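Local coordinates for protein glucuronoarabinoxylan endo-1,4-beta-xylanase (Clostridium papyrosolvens, PDB 4FMV) that hydrolyses internal beta-1,4 linkages of xylan as a family 30 (subfamily 8) glycoside hydrolase, here the catalytic part of a longer modular protein, at residues 174-179 and 183-188; 139-144 and 151-156; 194-199 and 224-229. All coordinates share one frame; numbering follows the deposited sequence.

Contact 1 (174-179 and 183-188); sequences MAPESF and KNMSDP
P176 and M185 form the tight part of this contact. CB of the proline ring lies 3.5 Å from M185 CG, closer than carbons usually pack. The two side chains run past each other in opposite directions. With CG anti to the backbone N (chi1 -163°), M185 lays CG against the P176 ring; the bend at chi2 sets the course of SD. A cis peptide bond precedes P176. S186 CB meets the same ring at P176 CD, 3.9 Å away. S178 CB rests 4.1 Å from M185 CB.

Strand 172-178 and helix 183-190 are successive elements of the (beta/alpha)8 barrel. Their short segments run antiparallel at 171°, with axes 8.3 Å apart. The outer side of the helix is looser. N184 is exposed, and K183 and D187 are only partly covered. K183 NZ bonds to the carbonyls of F181 and N213, and D187 OD1 to Y216 OH.

The serines give only carbon to the contact. S178 OG is held by D145 and L182 N, and S186 OG by Y216. E177 points away and pairs with R47. Side chains thus meet through carbon, with M185 O near the ring; their polar ends bond to other parts.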
# COMPACT_ATOMS: atom_id res chain seq x y z
N MET A 174 6.79 10.92 3.51
CA MET A 174 6.72 9.52 3.88
C MET A 174 8.11 9.05 4.29
O MET A 174 9.09 9.39 3.65
CB MET A 174 6.25 8.69 2.68
CG MET A 174 6.42 7.18 2.85
SD MET A 174 5.82 6.26 1.39
CE MET A 174 4.04 6.50 1.51
N ALA A 175 8.19 8.26 5.35
CA ALA A 175 9.44 7.60 5.68
C ALA A 175 9.17 6.43 6.61
O ALA A 175 8.11 6.39 7.23
CB ALA A 175 10.32 8.60 6.40
N PRO A 176 10.21 5.63 6.89
CA PRO A 176 11.47 5.26 6.21
C PRO A 176 11.39 4.26 5.05
O PRO A 176 12.42 4.06 4.42
CB PRO A 176 12.35 4.78 7.37
CG PRO A 176 11.40 4.11 8.26
CD PRO A 176 10.12 4.95 8.20
N GLU A 177 10.27 3.55 4.89
CA GLU A 177 10.17 2.44 3.93
C GLU A 177 11.25 1.36 4.14
O GLU A 177 11.94 0.97 3.20
CB GLU A 177 10.19 2.93 2.48
CG GLU A 177 8.97 3.80 2.07
CD GLU A 177 8.76 3.76 0.58
OE1 GLU A 177 8.19 2.76 0.12
OE2 GLU A 177 9.18 4.71 -0.14
N SER A 178 11.39 0.91 5.38
CA SER A 178 12.27 -0.21 5.69
C SER A 178 11.82 -1.45 4.92
O SER A 178 10.61 -1.70 4.78
CB SER A 178 12.25 -0.49 7.19
OG SER A 178 12.87 -1.74 7.46
N PHE A 179 12.78 -2.24 4.44
CA PHE A 179 12.46 -3.37 3.58
C PHE A 179 11.59 -4.41 4.29
O PHE A 179 10.81 -5.10 3.65
CB PHE A 179 13.74 -4.03 3.03
CG PHE A 179 14.48 -4.88 4.04
CD1 PHE A 179 15.23 -4.30 5.05
CD2 PHE A 179 14.47 -6.26 3.93
CE1 PHE A 179 15.94 -5.09 5.98
CE2 PHE A 179 15.17 -7.07 4.85
CZ PHE A 179 15.91 -6.47 5.88
N LYS A 183 11.74 -1.79 13.04
CA LYS A 183 11.35 -0.66 13.87
C LYS A 183 12.54 0.22 14.20
O LYS A 183 12.35 1.36 14.58
CB LYS A 183 10.65 -1.12 15.16
CG LYS A 183 9.48 -2.10 14.91
CD LYS A 183 8.53 -1.63 13.79
CE LYS A 183 7.33 -2.61 13.60
NZ LYS A 183 7.75 -3.94 13.04
N ASN A 184 13.75 -0.30 14.09
CA ASN A 184 14.90 0.53 14.44
C ASN A 184 15.06 1.67 13.43
O ASN A 184 15.64 2.72 13.72
CB ASN A 184 16.19 -0.30 14.61
CG ASN A 184 16.69 -0.91 13.31
OD1 ASN A 184 15.96 -1.03 12.32
ND2 ASN A 184 17.95 -1.33 13.31
N MET A 185 14.51 1.47 12.23
CA MET A 185 14.59 2.47 11.20
C MET A 185 13.62 3.64 11.47
O MET A 185 13.93 4.79 11.13
CB MET A 185 14.32 1.82 9.83
CG MET A 185 14.76 2.62 8.61
SD MET A 185 16.56 2.87 8.50
CE MET A 185 16.54 4.62 8.15
N SER A 186 12.42 3.34 11.98
CA SER A 186 11.42 4.39 12.29
C SER A 186 11.35 4.92 13.73
O SER A 186 10.83 6.03 13.96
CB SER A 186 10.03 3.87 11.94
OG SER A 186 9.86 2.52 12.36
N ASP A 187 11.92 4.19 14.68
CA ASP A 187 11.79 4.56 16.08
C ASP A 187 12.36 5.95 16.32
O ASP A 187 11.80 6.71 17.09
CB ASP A 187 12.48 3.54 17.02
CG ASP A 187 11.62 2.30 17.30
OD1 ASP A 187 10.46 2.23 16.83
OD2 ASP A 187 12.11 1.39 17.99
N PRO A 188 13.51 6.28 15.69
CA PRO A 188 14.04 7.60 16.05
C PRO A 188 13.12 8.75 15.61
O PRO A 188 13.04 9.77 16.30
CB PRO A 188 15.39 7.64 15.32
CG PRO A 188 15.82 6.21 15.29
CD PRO A 188 14.52 5.44 15.02

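Contact 2 (139-144 and 151-156); sequences SVQNEP and TWWTPQ
W153 is held against Q141, V140 and P144. The sequence N142-E143-P144 follows barrel strand 137-139 and matches the Asn-Glu-Pro signature of clan A (beta/alpha)8 glycoside hydrolases. The indole W153 NE1 donates to Q141 OE1 at 2.8 Å, with a bent N-H...O angle of 145°. The oxygen is tilted out of the indole plane, and the amide and ring planes stand 46° apart. V140 CG1 lies over a face of the six-membered ring, 4.0 Å from its centroid, in a CH-pi contact. Q141 CB also lies over the indole. P144 CB packs against W153 CB at 3.7 Å.

The backbone also joins P144 and W153. W153 N donates to P144 O at 3.2 Å, and this bond is nearly straight. The same oxygen lies 3.3 Å from W152 CE3.

The next shell fixes the Q141 amide. Its CG is anti to the backbone N (chi1 173°), and the bend at chi2 brings the amide alongside the indole N-H. Q141 NE2 bonds to N142 O at 2.8 Å and also to W88 O. Both ends of the amide are therefore used, which fixes its flip. Further out, T151 OG1 bonds to Q95 and N89. The carbonyl oxygen of the same residue, T151 O, lies in plane at the edge of the W153 ring, 3.5 Å from Q141 CD.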
# COMPACT_ATOMS: atom_id res chain seq x y z
N SER A 139 8.42 10.23 -0.55
CA SER A 139 9.22 9.44 0.37
C SER A 139 10.68 9.87 0.33
O SER A 139 11.19 10.24 -0.73
CB SER A 139 9.09 7.93 0.03
OG SER A 139 9.84 7.09 0.92
N VAL A 140 11.34 9.86 1.49
CA VAL A 140 12.74 10.23 1.59
C VAL A 140 13.62 9.18 0.90
O VAL A 140 14.52 9.52 0.14
CB VAL A 140 13.19 10.40 3.08
CG1 VAL A 140 14.70 10.72 3.19
CG2 VAL A 140 12.35 11.47 3.79
N GLN A 141 13.41 7.91 1.22
CA GLN A 141 14.20 6.86 0.59
C GLN A 141 13.45 5.52 0.55
O GLN A 141 12.88 5.09 1.56
CB GLN A 141 15.52 6.69 1.40
CG GLN A 141 16.40 5.48 0.95
CD GLN A 141 17.05 5.67 -0.42
OE1 GLN A 141 17.66 6.71 -0.67
NE2 GLN A 141 16.94 4.65 -1.30
N ASN A 142 13.56 4.80 -0.56
CA ASN A 142 13.17 3.40 -0.61
C ASN A 142 14.21 2.49 0.09
O ASN A 142 15.39 2.52 -0.27
CB ASN A 142 13.06 2.93 -2.05
CG ASN A 142 12.63 1.48 -2.15
OD1 ASN A 142 11.48 1.16 -1.83
ND2 ASN A 142 13.55 0.59 -2.55
N GLU A 143 13.76 1.67 1.03
CA GLU A 143 14.62 0.67 1.70
C GLU A 143 16.02 1.16 2.01
O GLU A 143 17.01 0.58 1.53
CB GLU A 143 14.66 -0.63 0.89
CG GLU A 143 13.26 -1.20 0.66
CD GLU A 143 13.25 -2.59 0.07
OE1 GLU A 143 14.33 -3.15 -0.16
OE2 GLU A 143 12.14 -3.11 -0.18
N PRO A 144 16.12 2.23 2.82
CA PRO A 144 17.42 2.78 3.21
C PRO A 144 18.23 1.74 3.96
O PRO A 144 19.44 1.90 4.08
CB PRO A 144 17.04 3.89 4.18
CG PRO A 144 15.71 3.41 4.77
CD PRO A 144 15.01 2.88 3.53
N THR A 151 21.07 3.64 -2.48
CA THR A 151 21.59 4.53 -1.43
C THR A 151 21.21 4.16 0.03
O THR A 151 20.03 4.08 0.37
CB THR A 151 21.13 5.98 -1.79
OG1 THR A 151 21.65 6.30 -3.09
CG2 THR A 151 21.63 7.00 -0.78
N TRP A 152 22.22 3.92 0.88
CA TRP A 152 22.04 3.61 2.32
C TRP A 152 21.78 4.85 3.18
O TRP A 152 22.40 5.90 2.98
CB TRP A 152 23.31 2.99 2.90
CG TRP A 152 23.67 1.60 2.47
CD1 TRP A 152 24.61 1.24 1.52
CD2 TRP A 152 23.14 0.37 2.99
NE1 TRP A 152 24.67 -0.13 1.41
CE2 TRP A 152 23.79 -0.69 2.30
CE3 TRP A 152 22.19 0.06 3.98
CZ2 TRP A 152 23.51 -2.03 2.56
CZ3 TRP A 152 21.91 -1.28 4.23
CH2 TRP A 152 22.57 -2.31 3.52
N TRP A 153 20.90 4.72 4.19
CA TRP A 153 20.79 5.69 5.26
C TRP A 153 20.70 4.93 6.57
O TRP A 153 19.88 4.04 6.70
CB TRP A 153 19.48 6.49 5.18
CG TRP A 153 19.21 7.22 3.90
CD1 TRP A 153 19.14 6.70 2.65
CD2 TRP A 153 18.90 8.61 3.77
NE1 TRP A 153 18.83 7.68 1.74
CE2 TRP A 153 18.67 8.86 2.40
CE3 TRP A 153 18.80 9.67 4.69
CZ2 TRP A 153 18.35 10.14 1.92
CZ3 TRP A 153 18.49 10.94 4.20
CH2 TRP A 153 18.27 11.16 2.83
N THR A 154 21.55 5.26 7.53
CA THR A 154 21.40 4.72 8.87
C THR A 154 20.13 5.31 9.48
O THR A 154 19.60 6.32 8.98
CB THR A 154 22.58 5.11 9.75
OG1 THR A 154 22.60 6.54 9.90
CG2 THR A 154 23.90 4.64 9.12
N PRO A 155 19.62 4.67 10.54
CA PRO A 155 18.50 5.30 11.25
C PRO A 155 18.83 6.73 11.66
O PRO A 155 17.94 7.58 11.64
CB PRO A 155 18.35 4.41 12.49
CG PRO A 155 18.75 3.04 11.96
CD PRO A 155 19.90 3.31 11.03
N GLN A 156 20.08 6.99 12.02
CA GLN A 156 20.45 8.34 12.47
C GLN A 156 20.47 9.31 11.29
O GLN A 156 20.03 10.45 11.41
CB GLN A 156 21.82 8.35 13.20
CG GLN A 156 22.26 9.74 13.66
CD GLN A 156 21.40 10.28 14.78
OE1 GLN A 156 21.08 9.57 15.74
NE2 GLN A 156 20.99 11.54 14.66

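Contact 3 (194-199 and 224-229)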
# COMPACT_ATOMS: atom_id res chain seq x y z
N THR A 194 10.21 16.86 16.67
CA THR A 194 10.39 17.57 15.40
C THR A 194 10.28 16.62 14.20
O THR A 194 9.55 16.89 13.25
CB THR A 194 11.75 18.33 15.34
OG1 THR A 194 11.83 19.25 16.44
CG2 THR A 194 11.87 19.10 14.06
N ALA A 195 11.03 15.53 14.24
CA ALA A 195 10.94 14.53 13.17
C ALA A 195 9.51 14.02 12.99
O ALA A 195 9.01 13.91 11.87
CB ALA A 195 11.88 13.37 13.46
N LEU A 196 8.85 13.72 14.11
CA LEU A 196 7.48 13.23 14.07
C LEU A 196 6.56 14.24 13.38
O LEU A 196 5.69 13.87 12.59
CB LEU A 196 7.00 12.92 15.49
CG LEU A 196 5.55 12.41 15.65
CD1 LEU A 196 5.27 11.17 14.80
CD2 LEU A 196 5.27 12.15 17.13
N ASP A 197 6.75 15.52 13.69
CA ASP A 197 5.99 16.61 13.07
C ASP A 197 6.19 16.63 11.56
O ASP A 197 5.27 16.96 10.79
CB ASP A 197 6.43 17.96 13.62
CG ASP A 197 5.56 18.42 14.76
OD1 ASP A 197 4.45 17.88 14.91
OD2 ASP A 197 5.99 19.33 15.51
N ASN A 198 7.42 16.31 11.15
CA ASN A 198 7.77 16.35 9.74
C ASN A 198 7.41 15.07 8.97
O ASN A 198 7.57 15.03 7.76
CB ASN A 198 9.26 16.70 9.56
CG ASN A 198 9.55 18.14 9.92
OD1 ASN A 198 8.64 18.97 9.97
ND2 ASN A 198 10.83 18.44 10.18
N MET A 199 6.92 14.06 9.69
CA MET A 199 6.44 12.81 9.09
C MET A 199 4.93 12.76 9.02
O MET A 199 4.26 12.90 10.03
CB MET A 199 6.89 11.60 9.90
CG MET A 199 6.49 10.29 9.25
SD MET A 199 6.54 8.88 10.38
CE MET A 199 4.94 9.10 11.18
N ALA A 224 -1.35 10.16 16.20
CA ALA A 224 -2.29 11.26 15.96
C ALA A 224 -1.86 12.11 14.75
O ALA A 224 -0.77 12.70 14.73
CB ALA A 224 -2.39 12.14 17.21
N GLY A 225 -2.76 12.23 13.78
CA GLY A 225 -2.47 12.99 12.57
C GLY A 225 -1.61 12.27 11.54
O GLY A 225 -1.23 12.84 10.52
N LYS A 226 -1.32 10.99 11.78
CA LYS A 226 -0.37 10.24 10.93
C LYS A 226 -1.08 9.07 10.28
O LYS A 226 -2.19 8.69 10.68
CB LYS A 226 0.82 9.69 11.74
CG LYS A 226 1.53 10.70 12.66
CD LYS A 226 2.03 11.91 11.90
CE LYS A 226 2.39 13.06 12.85
NZ LYS A 226 2.86 14.27 12.12
N GLU A 227 -0.43 8.50 9.27
CA GLU A 227 -0.91 7.30 8.62
C GLU A 227 0.22 6.27 8.55
O GLU A 227 1.39 6.62 8.61
CB GLU A 227 -1.43 7.62 7.22
CG GLU A 227 -2.70 8.46 7.20
CD GLU A 227 -3.72 7.95 6.20
OE1 GLU A 227 -3.41 7.89 5.00
OE2 GLU A 227 -4.84 7.59 6.63
N LEU A 228 -0.16 5.01 8.42
CA LEU A 228 0.76 3.89 8.35
C LEU A 228 0.39 3.05 7.12
O LEU A 228 -0.72 2.49 7.06
CB LEU A 228 0.62 3.06 9.63
CG LEU A 228 1.41 1.75 9.75
CD1 LEU A 228 2.92 1.98 9.69
CD2 LEU A 228 1.06 0.98 11.05
N TRP A 229 1.29 2.95 6.14
CA TRP A 229 1.00 2.23 4.91
C TRP A 229 2.05 1.17 4.67
O TRP A 229 3.24 1.42 4.87
CB TRP A 229 1.05 3.14 3.69
CG TRP A 229 0.18 4.33 3.65
CD1 TRP A 229 -0.70 4.77 4.61
CD2 TRP A 229 0.11 5.27 2.58
NE1 TRP A 229 -1.31 5.94 4.18
CE2 TRP A 229 -0.82 6.26 2.94
CE3 TRP A 229 0.76 5.37 1.34
CZ2 TRP A 229 -1.12 7.34 2.10
CZ3 TRP A 229 0.47 6.44 0.51
CH2 TRP A 229 -0.47 7.40 0.89
O HOH W 1 2.47 15.96 14.38
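K226 reaches across to L196 and M199 with its whole length. CG lies beside the backbone N (chi1 -49°), and the chain bends at chi2. From there it runs extended through chi3 and chi4 to the end of the facing helix. M199 and L196 cross it at slanting angles, further in and further out along the chain. M199 CE lies 4.0 Å from K226 CG. L196 CD1 comes equally close to K226 CE, at 4.0 Å. The methionine thus covers the near part of the lysine chain and the leucine the far part.

The ammonium group bonds to two main-chain carbonyls. K226 NZ donates to L196 O at 2.9 Å and to M199 O at 2.9 Å. It comes closer to the line of the second C=O bond, with a C=O...N angle of 158°. L196 O also accepts from M199 N, and the two donors approach opposite faces of its plane. A water takes a third bond from K226 NZ and donates to D197 OD1. D197 OD1 stays 4.8 Å from K226 NZ, so the opposite charges meet through the water and not directly.

L196 O lies in the last turn of helix 193-198, and M199 O just beyond it. A positive charge would probably be stabilised at this end of the helix. In the (beta/alpha)8 barrel this helix leads into strand 201-205, which pairs in parallel with strand 227-232. K226 sits just before the latter strand, at the barrel's N-terminal end. M199 also packs on M162, I189 and L190. Its carbonyl meets the lysine chain as well as the ammonium: M199 O lies 3.1 Å from K226 CD.

How the contacts relate
Contacts 1 and 2 are buried, while contact 3 is partly open to solvent. All three belong to the (beta/alpha)8 barrel. Contacts 1 and 2 lie side by side, their centres about 8 Å apart. S139 OG and E177 OE2 probably share a hydrogen bond, and P144 CD packs on P176 O. Contact 3 joins contact 1 where M174 CE touches W229 CE3. Contact 1 pairs a strand with the helix that follows it; contact 3 ties a helix end to the residue just before a strand. Contact 2 joins the loop after a strand to the run into the next helix. The chemistry differs: carbon packing in 1, aromatic packing with neutral hydrogen bonds in 2, a charged lysine with a water in 3.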